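Long-range contacts in MutT/nudix family protein (Shewanella oneidensis, PDB 3GZ5), which acts as an ADP-ribose-dependent transcriptional regulator of NAD metabolism, pairing a Nudix domain with a winged-helix domain that probably binds operator DNA: residues L22-A27 against G57-E62; E88-V93 against C108-M113; S171-L176 against A220-L225; P177-V182 against K194-R199. All blocks are in the same frame, centred on the assembly; numbering follows the deposited sequence.

Interaction 1 of 4, residues L22-A27 against G57-E62; sequences LLTVDA and GGFIDE
Val-25 and Gly-58 form the hydrogen-bonded pair that fastens the short strand 57-58 antiparallel to strand 22-33. Val-25 N reaches Gly-58 O at 2.8 Å, and Gly-58 N returns to Val-25 O at 2.8 Å. At the neighbouring non-hydrogen-bonded pair, Gly-57 lies against Asp-26. Its backbone has a phi of 156°, a conformation suited to glycine, and its CA lies against Asp-26 OD2.

Thr-24 shows how the edge of the pairing is filled. Its CB rests 3.5 Å from Gly-58 O. From there the methyl CG2 leans obliquely on the Phe-59 ring, 3.7 Å from CE1. With chi1 at 61°, OG1 lies between the backbone N and the carbonyl carbon and bonds to the hydroxyl of Thr-106 on strand 104-112, which also bonds Asp-26 OD1. The ring of Phe-59 turns its edge to the main chain, with CD1 3.4 Å from Leu-23 O.

Beyond Gly-58 direct pairing gives way to water: one molecule donates to Leu-23 O at 2.6 Å, accepts from Ile-60 N at 2.9 Å and lies in the plane of the Phe-59 ring at its edge. Beside this bridge the contact is apolar, Leu-23 CD2 meeting Ile-60 CD1 at 3.9 Å as the two side chains pass at a slant. Trp-103 of the second subunit packs on Ile-60.

A Gly-Gly pair on a short strand, followed by a loop into helix 68-80, is the expected layout of the Nudix motif region, the loop-helix-loop element of the Nudix fold.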
loop_
_atom_site.group_PDB
_atom_site.type_symbol
_atom_site.label_atom_id
_atom_site.label_comp_id
_atom_site.label_asym_id
_atom_site.label_seq_id
_atom_site.Cartn_x
_atom_site.Cartn_y
_atom_site.Cartn_z
ATOM N N LEU B 22 -13.920 11.238 -13.075
ATOM C CA LEU B 22 -12.674 11.165 -13.858
ATOM C C LEU B 22 -11.732 10.171 -13.164
ATOM O O LEU B 22 -11.248 10.409 -12.050
ATOM C CB LEU B 22 -11.971 12.535 -13.885
ATOM C CG LEU B 22 -12.486 13.762 -14.668
ATOM C CD1 LEU B 22 -12.431 15.044 -13.832
ATOM C CD2 LEU B 22 -11.700 13.955 -15.962
ATOM N N LEU B 23 -11.466 9.064 -13.849
ATOM C CA LEU B 23 -10.769 7.935 -13.283
ATOM C C LEU B 23 -9.581 7.658 -14.165
ATOM O O LEU B 23 -9.748 7.348 -15.336
ATOM C CB LEU B 23 -11.701 6.722 -13.225
ATOM C CG LEU B 23 -11.181 5.393 -12.672
ATOM C CD1 LEU B 23 -10.697 5.537 -11.224
ATOM C CD2 LEU B 23 -12.280 4.298 -12.782
ATOM N N THR B 24 -8.381 7.812 -13.607
ATOM C CA THR B 24 -7.156 7.565 -14.349
ATOM C C THR B 24 -6.215 6.627 -13.589
ATOM O O THR B 24 -6.424 6.312 -12.407
ATOM C CB THR B 24 -6.418 8.872 -14.706
ATOM O OG1 THR B 24 -6.053 9.565 -13.503
ATOM C CG2 THR B 24 -7.297 9.804 -15.614
ATOM N N VAL B 25 -5.190 6.156 -14.279
ATOM C CA VAL B 25 -4.146 5.382 -13.643
ATOM C C VAL B 25 -2.857 6.161 -13.955
ATOM O O VAL B 25 -2.753 6.699 -15.040
ATOM C CB VAL B 25 -4.149 3.892 -14.183
ATOM C CG1 VAL B 25 -3.136 3.052 -13.474
ATOM C CG2 VAL B 25 -5.515 3.248 -13.978
ATOM N N ASP B 26 -1.927 6.277 -12.998
ATOM C CA ASP B 26 -0.630 6.950 -13.213
ATOM C C ASP B 26 0.490 6.082 -12.661
ATOM O O ASP B 26 0.259 5.205 -11.856
ATOM C CB ASP B 26 -0.559 8.323 -12.508
ATOM C CG ASP B 26 -1.405 9.393 -13.202
ATOM O OD1 ASP B 26 -2.012 10.226 -12.524
ATOM O OD2 ASP B 26 -1.491 9.390 -14.442
ATOM N N ALA B 27 1.711 6.378 -13.074
ATOM C CA ALA B 27 2.899 5.661 -12.644
ATOM C C ALA B 27 4.049 6.635 -12.476
ATOM O O ALA B 27 4.320 7.457 -13.370
ATOM C CB ALA B 27 3.274 4.621 -13.657
ATOM N N GLY B 57 0.340 8.223 -17.681
ATOM C CA GLY B 57 -0.909 7.734 -17.136
ATOM C C GLY B 57 -2.105 8.199 -17.940
ATOM O O GLY B 57 -1.948 8.893 -18.941
ATOM N N GLY B 58 -3.299 7.814 -17.502
ATOM C CA GLY B 58 -4.531 8.189 -18.183
ATOM C C GLY B 58 -5.634 7.156 -18.024
ATOM O O GLY B 58 -5.661 6.402 -17.049
ATOM N N PHE B 59 -6.527 7.115 -19.005
ATOM C CA PHE B 59 -7.799 6.386 -18.884
ATOM C C PHE B 59 -7.682 4.898 -19.145
ATOM O O PHE B 59 -6.852 4.430 -19.925
ATOM C CB PHE B 59 -8.901 7.012 -19.779
ATOM C CG PHE B 59 -9.157 8.478 -19.508
ATOM C CD1 PHE B 59 -9.744 8.891 -18.329
ATOM C CD2 PHE B 59 -8.797 9.449 -20.444
ATOM C CE1 PHE B 59 -9.981 10.275 -18.064
ATOM C CE2 PHE B 59 -9.012 10.817 -20.198
ATOM C CZ PHE B 59 -9.609 11.226 -18.999
ATOM N N ILE B 60 -8.545 4.159 -18.475
ATOM C CA ILE B 60 -8.719 2.731 -18.725
ATOM C C ILE B 60 -9.307 2.570 -20.145
ATOM O O ILE B 60 -10.172 3.344 -20.551
ATOM C CB ILE B 60 -9.635 2.135 -17.610
ATOM C CG1 ILE B 60 -8.909 2.211 -16.272
ATOM C CG2 ILE B 60 -10.146 0.696 -17.927
ATOM C CD1 ILE B 60 -9.822 2.244 -15.085
ATOM N N ASP B 61 -8.787 1.612 -20.908
ATOM C CA ASP B 61 -9.339 1.279 -22.201
ATOM C C ASP B 61 -9.876 -0.146 -22.093
ATOM O O ASP B 61 -9.104 -1.105 -22.023
ATOM C CB ASP B 61 -8.270 1.413 -23.288
ATOM C CG ASP B 61 -8.832 1.242 -24.706
ATOM O OD1 ASP B 61 -9.761 0.433 -24.905
ATOM O OD2 ASP B 61 -8.331 1.921 -25.631
ATOM N N GLU B 62 -11.202 -0.284 -22.050
ATOM C CA GLU B 62 -11.833 -1.594 -21.813
ATOM C C GLU B 62 -11.647 -2.584 -22.951
ATOM O O GLU B 62 -11.874 -3.778 -22.778
ATOM C CB GLU B 62 -13.324 -1.440 -21.481
ATOM C CG GLU B 62 -13.597 -0.347 -20.464
ATOM C CD GLU B 62 -14.900 -0.521 -19.719
ATOM O OE1 GLU B 62 -15.675 -1.453 -20.051
ATOM O OE2 GLU B 62 -15.135 0.273 -18.775
HETATM O O HOH W 1 -10.592 5.418 -16.775
#

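Interaction 2 of 4, residues E88-V93 against C108-M113; sequences EQLCTV and CYTALM
Cys-108 O takes two donors from the opposing strand, Leu-90 N at 2.7 Å and Cys-91 N at 3.1 Å. Both N-H groups approach tilted out of its carbonyl plane, and Cys-91 O completes the ring by accepting from Cys-108 N at 2.6 Å. Two residues thus face one, which makes this a classic beta bulge in the hairpin of strands 86-95 and 104-112, part of the central Nudix sheet. Regular pairing resumes at Glu-88, whose O receives Thr-110 N at 2.7 Å.

Tyr-109 packs closely. Its CG lies anti to its own carbonyl carbon (chi1 -75°), which brings one face of the ring under Gln-89 CG, 4.0 Å from the centroid and 17° off the normal, a CH-pi contact. Were Tyr-109 replaced by an alanine, Gln-89 CG would probably lose the ring face it lies over and a gap would open there.

Leu-90 and Cys-91 are packed too, under helix 145-162, with Leu-90 CD2 4.1 Å from Cys-108 SG. The looser, solvent side is at the partly exposed Glu-88, whose carboxylate turns from the opposing strand to salt bridges with Arg-155 and Lys-159.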
loop_
_atom_site.group_PDB
_atom_site.type_symbol
_atom_site.label_atom_id
_atom_site.label_comp_id
_atom_site.label_asym_id
_atom_site.label_seq_id
_atom_site.Cartn_x
_atom_site.Cartn_y
_atom_site.Cartn_z
ATOM N N GLU B 88 4.356 -1.787 -8.754
ATOM C CA GLU B 88 3.570 -1.989 -7.559
ATOM C C GLU B 88 2.675 -0.780 -7.354
ATOM O O GLU B 88 3.119 0.374 -7.491
ATOM C CB GLU B 88 4.502 -2.136 -6.335
ATOM C CG GLU B 88 3.760 -2.261 -4.997
ATOM C CD GLU B 88 4.684 -2.202 -3.786
ATOM O OE1 GLU B 88 4.477 -2.991 -2.834
ATOM O OE2 GLU B 88 5.606 -1.353 -3.771
ATOM N N GLN B 89 1.421 -1.032 -7.000
ATOM C CA GLN B 89 0.496 0.041 -6.678
ATOM C C GLN B 89 0.993 0.852 -5.474
ATOM O O GLN B 89 1.379 0.287 -4.440
ATOM C CB GLN B 89 -0.889 -0.561 -6.400
ATOM C CG GLN B 89 -2.061 0.289 -6.832
ATOM C CD GLN B 89 -3.386 -0.404 -6.603
ATOM O OE1 GLN B 89 -3.968 -0.999 -7.525
ATOM N NE2 GLN B 89 -3.872 -0.326 -5.391
ATOM N N LEU B 90 1.011 2.173 -5.616
ATOM C CA LEU B 90 1.392 3.089 -4.553
ATOM C C LEU B 90 0.192 3.505 -3.672
ATOM O O LEU B 90 0.157 3.268 -2.462
ATOM C CB LEU B 90 2.060 4.330 -5.169
ATOM C CG LEU B 90 2.585 5.406 -4.204
ATOM C CD1 LEU B 90 3.668 4.861 -3.274
ATOM C CD2 LEU B 90 3.050 6.691 -4.927
ATOM N N CYS B 91 -0.791 4.144 -4.301
ATOM C CA CYS B 91 -1.895 4.734 -3.595
ATOM C C CYS B 91 -2.953 5.125 -4.636
ATOM O O CYS B 91 -2.688 5.121 -5.849
ATOM C CB CYS B 91 -1.439 5.959 -2.778
ATOM S SG CYS B 91 -0.766 7.279 -3.818
ATOM N N THR B 92 -4.161 5.392 -4.151
ATOM C CA THR B 92 -5.257 5.886 -4.976
ATOM C C THR B 92 -5.624 7.202 -4.339
ATOM O O THR B 92 -5.917 7.253 -3.151
ATOM C CB THR B 92 -6.443 4.887 -4.985
ATOM O OG1 THR B 92 -6.020 3.712 -5.682
ATOM C CG2 THR B 92 -7.669 5.450 -5.694
ATOM N N VAL B 93 -5.531 8.279 -5.106
ATOM C CA VAL B 93 -5.968 9.581 -4.599
ATOM C C VAL B 93 -7.277 9.983 -5.276
ATOM O O VAL B 93 -7.422 9.864 -6.504
ATOM C CB VAL B 93 -4.882 10.662 -4.780
ATOM C CG1 VAL B 93 -5.376 12.000 -4.256
ATOM C CG2 VAL B 93 -3.632 10.275 -3.973
ATOM N N CYS B 108 -2.412 5.308 -8.472
ATOM C CA CYS B 108 -0.990 5.563 -8.686
ATOM C C CYS B 108 -0.150 4.353 -8.388
ATOM O O CYS B 108 -0.360 3.691 -7.376
ATOM C CB CYS B 108 -0.479 6.760 -7.857
ATOM S SG CYS B 108 1.156 7.363 -8.506
ATOM N N TYR B 109 0.790 4.076 -9.296
ATOM C CA TYR B 109 1.737 2.971 -9.229
ATOM C C TYR B 109 3.156 3.521 -9.109
ATOM O O TYR B 109 3.414 4.665 -9.549
ATOM C CB TYR B 109 1.660 2.122 -10.510
ATOM C CG TYR B 109 0.424 1.241 -10.569
ATOM C CD1 TYR B 109 0.506 -0.116 -10.263
ATOM C CD2 TYR B 109 -0.815 1.769 -10.887
ATOM C CE1 TYR B 109 -0.619 -0.935 -10.287
ATOM C CE2 TYR B 109 -1.964 0.961 -10.901
ATOM C CZ TYR B 109 -1.851 -0.384 -10.608
ATOM O OH TYR B 109 -2.967 -1.189 -10.615
ATOM N N THR B 110 4.041 2.721 -8.488
ATOM C CA THR B 110 5.489 2.907 -8.587
ATOM C C THR B 110 6.063 1.858 -9.514
ATOM O O THR B 110 5.662 0.691 -9.470
ATOM C CB THR B 110 6.250 2.761 -7.232
ATOM O OG1 THR B 110 5.666 3.614 -6.257
ATOM C CG2 THR B 110 7.727 3.209 -7.409
ATOM N N ALA B 111 7.006 2.268 -10.349
ATOM C CA ALA B 111 7.711 1.317 -11.161
ATOM C C ALA B 111 9.222 1.556 -11.182
ATOM O O ALA B 111 9.701 2.666 -10.895
ATOM C CB ALA B 111 7.113 1.275 -12.614
ATOM N N LEU B 112 9.953 0.507 -11.547
ATOM C CA LEU B 112 11.400 0.554 -11.697
ATOM C C LEU B 112 11.837 -0.162 -12.964
ATOM O O LEU B 112 11.341 -1.245 -13.295
ATOM C CB LEU B 112 12.101 -0.069 -10.471
ATOM C CG LEU B 112 12.024 0.584 -9.076
ATOM C CD1 LEU B 112 12.823 -0.216 -8.024
ATOM C CD2 LEU B 112 12.579 2.001 -9.134
ATOM N N MET B 113 12.761 0.451 -13.687
ATOM C CA MET B 113 13.383 -0.204 -14.832
ATOM C C MET B 113 14.795 0.317 -15.019
ATOM O O MET B 113 15.160 1.329 -14.438
ATOM C CB MET B 113 12.576 0.013 -16.107
ATOM C CG MET B 113 12.599 1.430 -16.724
ATOM S SD MET B 113 11.818 1.336 -18.371
ATOM C CE MET B 113 11.573 3.030 -18.711
#

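Interaction 3 of 4, residues S171-L176 against A220-L225; sequences SEPFTL and ANLYCL
Glu-172 OE2 accepts two bonds, from Leu-225 N at 2.7 Å and from a water at 3.0 Å that also donates to Leu-225 O at 2.7 Å. The backbone N-H points almost straight at the oxygen (169°), meeting it on the anti side and 32° out of the carboxylate plane. A bend at chi2 folds the glutamate chain across Cys-224 to reach this spot.

Further along, Phe-174 and Tyr-223 form a hydrogen-bonded antiparallel pair: Phe-174 N to Tyr-223 O at 2.9 Å, Tyr-223 N to Phe-174 O at 2.7 Å. Because Phe-174 CG sits between its own N and carbonyl carbon (chi1 54°), the ring folds back beneath Tyr-223 O, which stands over the centre of one face. The ring's edge meets Leu-225, CZ to CD2 at 3.9 Å. Pro-173, entered through a cis peptide, lies on Leu-222 with CB-CB 3.7 Å.

Thr-175 is the N-cap of helix 176-187, and a second water links Leu-176 N to Asn-221 O. A short strand leading into the helices and pairing with the last strand of a three-stranded antiparallel sheet, order 1-3-2, is the signature of the winged-helix fold.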
loop_
_atom_site.group_PDB
_atom_site.type_symbol
_atom_site.label_atom_id
_atom_site.label_comp_id
_atom_site.label_asym_id
_atom_site.label_seq_id
_atom_site.Cartn_x
_atom_site.Cartn_y
_atom_site.Cartn_z
ATOM N N SER B 171 20.763 -1.934 -14.738
ATOM C CA SER B 171 20.803 -2.897 -15.832
ATOM C C SER B 171 21.359 -4.216 -15.313
ATOM O O SER B 171 22.121 -4.255 -14.335
ATOM C CB SER B 171 21.515 -2.375 -17.084
ATOM O OG SER B 171 22.843 -2.001 -16.806
ATOM N N GLU B 172 20.914 -5.298 -15.929
ATOM C CA GLU B 172 21.298 -6.631 -15.522
ATOM C C GLU B 172 22.348 -7.127 -16.525
ATOM O O GLU B 172 22.191 -6.889 -17.723
ATOM C CB GLU B 172 20.061 -7.529 -15.528
ATOM C CG GLU B 172 19.873 -8.358 -14.270
ATOM C CD GLU B 172 18.958 -7.719 -13.228
ATOM O OE1 GLU B 172 18.801 -6.465 -13.193
ATOM O OE2 GLU B 172 18.395 -8.488 -12.420
ATOM N N PRO B 173 23.434 -7.773 -16.051
ATOM C CA PRO B 173 23.797 -8.017 -14.647
ATOM C C PRO B 173 24.429 -6.777 -14.000
ATOM O O PRO B 173 24.931 -5.893 -14.707
ATOM C CB PRO B 173 24.844 -9.127 -14.749
ATOM C CG PRO B 173 25.538 -8.847 -16.044
ATOM C CD PRO B 173 24.445 -8.324 -16.976
ATOM N N PHE B 174 24.401 -6.717 -12.673
ATOM C CA PHE B 174 25.026 -5.609 -11.943
ATOM C C PHE B 174 25.987 -6.124 -10.869
ATOM O O PHE B 174 25.946 -7.294 -10.497
ATOM C CB PHE B 174 23.950 -4.717 -11.289
ATOM C CG PHE B 174 22.994 -5.475 -10.405
ATOM C CD1 PHE B 174 21.720 -5.780 -10.851
ATOM C CD2 PHE B 174 23.385 -5.915 -9.139
ATOM C CE1 PHE B 174 20.846 -6.484 -10.047
ATOM C CE2 PHE B 174 22.525 -6.628 -8.336
ATOM C CZ PHE B 174 21.249 -6.905 -8.788
ATOM N N THR B 175 26.835 -5.239 -10.353
ATOM C CA THR B 175 27.733 -5.617 -9.262
ATOM C C THR B 175 27.100 -5.256 -7.947
ATOM O O THR B 175 26.158 -4.480 -7.881
ATOM C CB THR B 175 29.106 -4.934 -9.364
ATOM O OG1 THR B 175 28.939 -3.513 -9.280
ATOM C CG2 THR B 175 29.794 -5.304 -10.681
ATOM N N LEU B 176 27.611 -5.848 -6.892
ATOM C CA LEU B 176 27.078 -5.613 -5.577
ATOM C C LEU B 176 27.371 -4.203 -5.040
ATOM O O LEU B 176 26.549 -3.654 -4.326
ATOM C CB LEU B 176 27.564 -6.714 -4.651
ATOM C CG LEU B 176 26.510 -7.038 -3.610
ATOM C CD1 LEU B 176 26.205 -8.511 -3.618
ATOM C CD2 LEU B 176 27.035 -6.572 -2.267
ATOM N N ALA B 220 34.693 -7.377 -10.042
ATOM C CA ALA B 220 33.498 -7.659 -9.251
ATOM C C ALA B 220 32.519 -8.644 -9.919
ATOM O O ALA B 220 32.245 -8.549 -11.113
ATOM C CB ALA B 220 32.798 -6.356 -8.843
ATOM N N ASN B 221 32.020 -9.595 -9.125
ATOM C CA ASN B 221 30.944 -10.513 -9.533
ATOM C C ASN B 221 29.696 -9.805 -10.083
ATOM O O ASN B 221 29.200 -8.826 -9.501
ATOM C CB ASN B 221 30.520 -11.390 -8.356
ATOM C CG ASN B 221 31.634 -12.294 -7.851
ATOM O OD1 ASN B 221 32.824 -12.078 -8.133
ATOM N ND2 ASN B 221 31.250 -13.314 -7.092
ATOM N N LEU B 222 29.200 -10.325 -11.204
ATOM C CA LEU B 222 28.031 -9.780 -11.882
ATOM C C LEU B 222 26.831 -10.629 -11.521
ATOM O O LEU B 222 26.872 -11.856 -11.658
ATOM C CB LEU B 222 28.252 -9.729 -13.395
ATOM C CG LEU B 222 29.181 -8.616 -13.886
ATOM C CD1 LEU B 222 29.597 -8.812 -15.362
ATOM C CD2 LEU B 222 28.533 -7.258 -13.689
ATOM N N TYR B 223 25.782 -9.976 -11.025
ATOM C CA TYR B 223 24.632 -10.672 -10.490
ATOM C C TYR B 223 23.365 -10.301 -11.244
ATOM O O TYR B 223 23.262 -9.198 -11.778
ATOM C CB TYR B 223 24.432 -10.335 -9.018
ATOM C CG TYR B 223 25.563 -10.737 -8.087
ATOM C CD1 TYR B 223 25.596 -12.013 -7.487
ATOM C CD2 TYR B 223 26.589 -9.833 -7.780
ATOM C CE1 TYR B 223 26.624 -12.374 -6.609
ATOM C CE2 TYR B 223 27.619 -10.186 -6.915
ATOM C CZ TYR B 223 27.629 -11.441 -6.320
ATOM O OH TYR B 223 28.669 -11.767 -5.462
ATOM N N CYS B 224 22.411 -11.230 -11.283
ATOM C CA CYS B 224 21.051 -10.925 -11.749
ATOM C C CYS B 224 20.136 -11.082 -10.567
ATOM O O CYS B 224 20.440 -11.860 -9.644
ATOM C CB CYS B 224 20.596 -11.924 -12.823
ATOM S SG CYS B 224 21.560 -11.867 -14.308
ATOM N N LEU B 225 19.002 -10.391 -10.622
ATOM C CA LEU B 225 17.927 -10.619 -9.665
ATOM C C LEU B 225 17.139 -11.882 -9.998
ATOM O O LEU B 225 16.740 -12.091 -11.149
ATOM C CB LEU B 225 16.966 -9.417 -9.609
ATOM C CG LEU B 225 17.469 -8.136 -8.936
ATOM C CD1 LEU B 225 16.419 -7.025 -8.920
ATOM C CD2 LEU B 225 17.933 -8.445 -7.522
HETATM O O HOH W 2 16.566 -10.618 -13.450
HETATM O O HOH W 3 30.009 -7.538 -6.893
#

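Interaction 4 of 4, residues P177-V182 against K194-R199; sequences PELQHV and KSFRRR
Phe-196 contributes the largest buried area, followed by Gln-180 and Arg-197, where helices 176-187 and 193-203 cross with their segment axes 110° apart and 11.0 Å at closest approach. The wide spacing means that long side chains must fill the gap. In Phe-196, CG anti to its backbone N (chi1 -172°) sends the ring straight at the other helix, where CE2 lies 3.6 Å from Gln-180 CA. Only toward Leu-179 is an edge presented, CZ meeting Leu-179 CG at 3.9 Å in the ring plane.

Gln-180 slides past that ring in the opposite direction, its CB 3.8 Å from Phe-196 CE2, and ends at Arg-197. There Arg-197 NH1 donates to Gln-180 OE1 at 2.8 Å. The oxygen lies near the guanidinium plane, but the bond is bent at the hydrogen (139°). Gln-180 NE2 bonds Glu-184, so the amide is held at both ends. Arg-197 NH1 also bonds Gly-193 O, and NH2 touches Pro-177 CG at 3.4 Å. A leucine in place of Arg-197 would probably leave Gln-180 OE1 without its donor and that amide freer to turn.

Joined by a short connection, the two helices are consistent with a helix-turn-helix, with 193-203 probably the recognition helix. Strand 174-175 runs directly into the first helix, strand 206-213 follows the second, and Tyr-32 of strand 22-33 packs on the first helix through Val-182.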
loop_
_atom_site.group_PDB
_atom_site.type_symbol
_atom_site.label_atom_id
_atom_site.label_comp_id
_atom_site.label_asym_id
_atom_site.label_seq_id
_atom_site.Cartn_x
_atom_site.Cartn_y
_atom_site.Cartn_z
ATOM N N PRO B 177 28.554 -3.625 -5.353
ATOM C CA PRO B 177 28.763 -2.191 -5.153
ATOM C C PRO B 177 27.767 -1.256 -5.863
ATOM O O PRO B 177 27.422 -0.223 -5.300
ATOM C CB PRO B 177 30.180 -1.968 -5.705
ATOM C CG PRO B 177 30.854 -3.272 -5.485
ATOM C CD PRO B 177 29.798 -4.286 -5.794
ATOM N N GLU B 178 27.350 -1.589 -7.085
ATOM C CA GLU B 178 26.266 -0.859 -7.765
ATOM C C GLU B 178 24.965 -0.889 -6.956
ATOM O O GLU B 178 24.305 0.140 -6.778
ATOM C CB GLU B 178 25.980 -1.463 -9.138
ATOM C CG GLU B 178 27.045 -1.242 -10.193
ATOM C CD GLU B 178 26.673 -1.920 -11.509
ATOM O OE1 GLU B 178 27.579 -2.169 -12.339
ATOM O OE2 GLU B 178 25.471 -2.199 -11.714
ATOM N N LEU B 179 24.606 -2.082 -6.489
ATOM C CA LEU B 179 23.381 -2.299 -5.759
ATOM C C LEU B 179 23.425 -1.533 -4.447
ATOM O O LEU B 179 22.466 -0.862 -4.070
ATOM C CB LEU B 179 23.199 -3.789 -5.491
ATOM C CG LEU B 179 21.926 -4.174 -4.747
ATOM C CD1 LEU B 179 20.656 -3.773 -5.532
ATOM C CD2 LEU B 179 21.925 -5.672 -4.368
ATOM N N GLN B 180 24.553 -1.640 -3.745
ATOM C CA GLN B 180 24.760 -0.894 -2.513
ATOM C C GLN B 180 24.598 0.604 -2.742
ATOM O O GLN B 180 23.931 1.282 -1.969
ATOM C CB GLN B 180 26.149 -1.192 -1.928
ATOM C CG GLN B 180 26.397 -0.464 -0.628
ATOM C CD GLN B 180 27.695 -0.869 0.026
ATOM O OE1 GLN B 180 28.104 -2.034 -0.051
ATOM N NE2 GLN B 180 28.338 0.075 0.692
ATOM N N HIS B 181 25.199 1.119 -3.807
ATOM C CA HIS B 181 25.113 2.542 -4.085
ATOM C C HIS B 181 23.688 3.049 -4.356
ATOM O O HIS B 181 23.300 4.106 -3.849
ATOM C CB HIS B 181 26.073 2.980 -5.185
ATOM C CG HIS B 181 26.180 4.472 -5.303
ATOM N ND1 HIS B 181 26.575 5.277 -4.249
ATOM C CD2 HIS B 181 25.901 5.309 -6.330
ATOM C CE1 HIS B 181 26.550 6.543 -4.629
ATOM N NE2 HIS B 181 26.144 6.591 -5.887
ATOM N N VAL B 182 22.902 2.303 -5.133
ATOM C CA VAL B 182 21.492 2.678 -5.331
ATOM C C VAL B 182 20.754 2.743 -4.003
ATOM O O VAL B 182 19.953 3.654 -3.810
ATOM C CB VAL B 182 20.694 1.733 -6.277
ATOM C CG1 VAL B 182 19.354 2.380 -6.599
ATOM C CG2 VAL B 182 21.430 1.498 -7.561
ATOM N N LYS B 194 29.614 -4.361 4.606
ATOM C CA LYS B 194 29.828 -5.751 5.004
ATOM C C LYS B 194 28.586 -6.338 5.670
ATOM O O LYS B 194 28.324 -7.544 5.557
ATOM C CB LYS B 194 31.055 -5.830 5.922
ATOM C CG LYS B 194 31.192 -7.107 6.747
ATOM C CD LYS B 194 32.189 -8.081 6.129
ATOM C CE LYS B 194 32.925 -8.873 7.209
ATOM N NZ LYS B 194 31.997 -9.672 8.071
ATOM N N SER B 195 27.836 -5.487 6.372
ATOM C CA SER B 195 26.502 -5.853 6.839
ATOM C C SER B 195 25.590 -6.122 5.621
ATOM O O SER B 195 24.892 -7.136 5.566
ATOM C CB SER B 195 25.893 -4.743 7.706
ATOM O OG SER B 195 26.755 -4.357 8.760
ATOM N N PHE B 196 25.621 -5.199 4.657
ATOM C CA PHE B 196 24.806 -5.281 3.444
ATOM C C PHE B 196 25.031 -6.584 2.684
ATOM O O PHE B 196 24.076 -7.321 2.444
ATOM C CB PHE B 196 25.066 -4.073 2.533
ATOM C CG PHE B 196 24.129 -3.983 1.354
ATOM C CD1 PHE B 196 22.750 -3.795 1.546
ATOM C CD2 PHE B 196 24.619 -4.072 0.047
ATOM C CE1 PHE B 196 21.875 -3.700 0.451
ATOM C CE2 PHE B 196 23.748 -3.975 -1.055
ATOM C CZ PHE B 196 22.375 -3.790 -0.845
ATOM N N ARG B 197 26.293 -6.855 2.332
ATOM C CA ARG B 197 26.725 -8.139 1.749
ATOM C C ARG B 197 26.271 -9.367 2.525
ATOM O O ARG B 197 25.760 -10.318 1.931
ATOM C CB ARG B 197 28.233 -8.168 1.552
ATOM C CG ARG B 197 28.661 -7.601 0.227
ATOM C CD ARG B 197 30.088 -7.119 0.260
ATOM N NE ARG B 197 30.463 -6.418 -0.969
ATOM C CZ ARG B 197 30.203 -5.136 -1.230
ATOM N NH1 ARG B 197 29.538 -4.377 -0.353
ATOM N NH2 ARG B 197 30.597 -4.609 -2.386
ATOM N N ARG B 198 26.441 -9.339 3.843
ATOM C CA ARG B 198 25.895 -10.380 4.730
ATOM C C ARG B 198 24.371 -10.584 4.548
ATOM O O ARG B 198 23.903 -11.714 4.416
ATOM C CB ARG B 198 26.258 -10.069 6.199
ATOM C CG ARG B 198 25.488 -10.846 7.291
ATOM C CD ARG B 198 26.268 -10.968 8.644
ATOM N NE ARG B 198 26.874 -9.705 9.091
ATOM C CZ ARG B 198 28.132 -9.330 8.828
ATOM N NH1 ARG B 198 28.586 -8.154 9.268
ATOM N NH2 ARG B 198 28.935 -10.124 8.111
ATOM N N ARG B 199 23.606 -9.493 4.546
ATOM C CA ARG B 199 22.147 -9.585 4.344
ATOM C C ARG B 199 21.775 -10.079 2.934
ATOM O O ARG B 199 20.908 -10.945 2.786
ATOM C CB ARG B 199 21.442 -8.269 4.706
ATOM C CG ARG B 199 20.834 -8.256 6.135
ATOM C CD ARG B 199 20.547 -6.831 6.659
ATOM N NE ARG B 199 19.198 -6.340 6.334
ATOM C CZ ARG B 199 18.865 -5.709 5.203
ATOM N NH1 ARG B 199 19.771 -5.479 4.253
ATOM N NH2 ARG B 199 17.616 -5.305 5.018
#

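Overall arrangement
Interactions 1 and 2 share the Nudix sheet, where strands 22-33 and 104-112 are neighbours: Asp-26 O and Tyr-109 N probably hydrogen-bond, and Val-25 packs on the Tyr-109 ring. Both reach the second subunit. Interactions 3 and 4 belong to the winged-helix region, with 4 nested inside the chain loop that 3 closes; Phe-174 packs on Leu-179 and Leu-176 on Phe-196. No contact is wholly buried, but interaction 2 lies nearest the chain centre, its own centre about 8 Å away, against 18 to 20 Å for the others. Backbone pairing dominates the first three contacts, with waters in 1 and 3, whereas interaction 4 has no backbone-to-backbone pairing and is carried mainly by side chains.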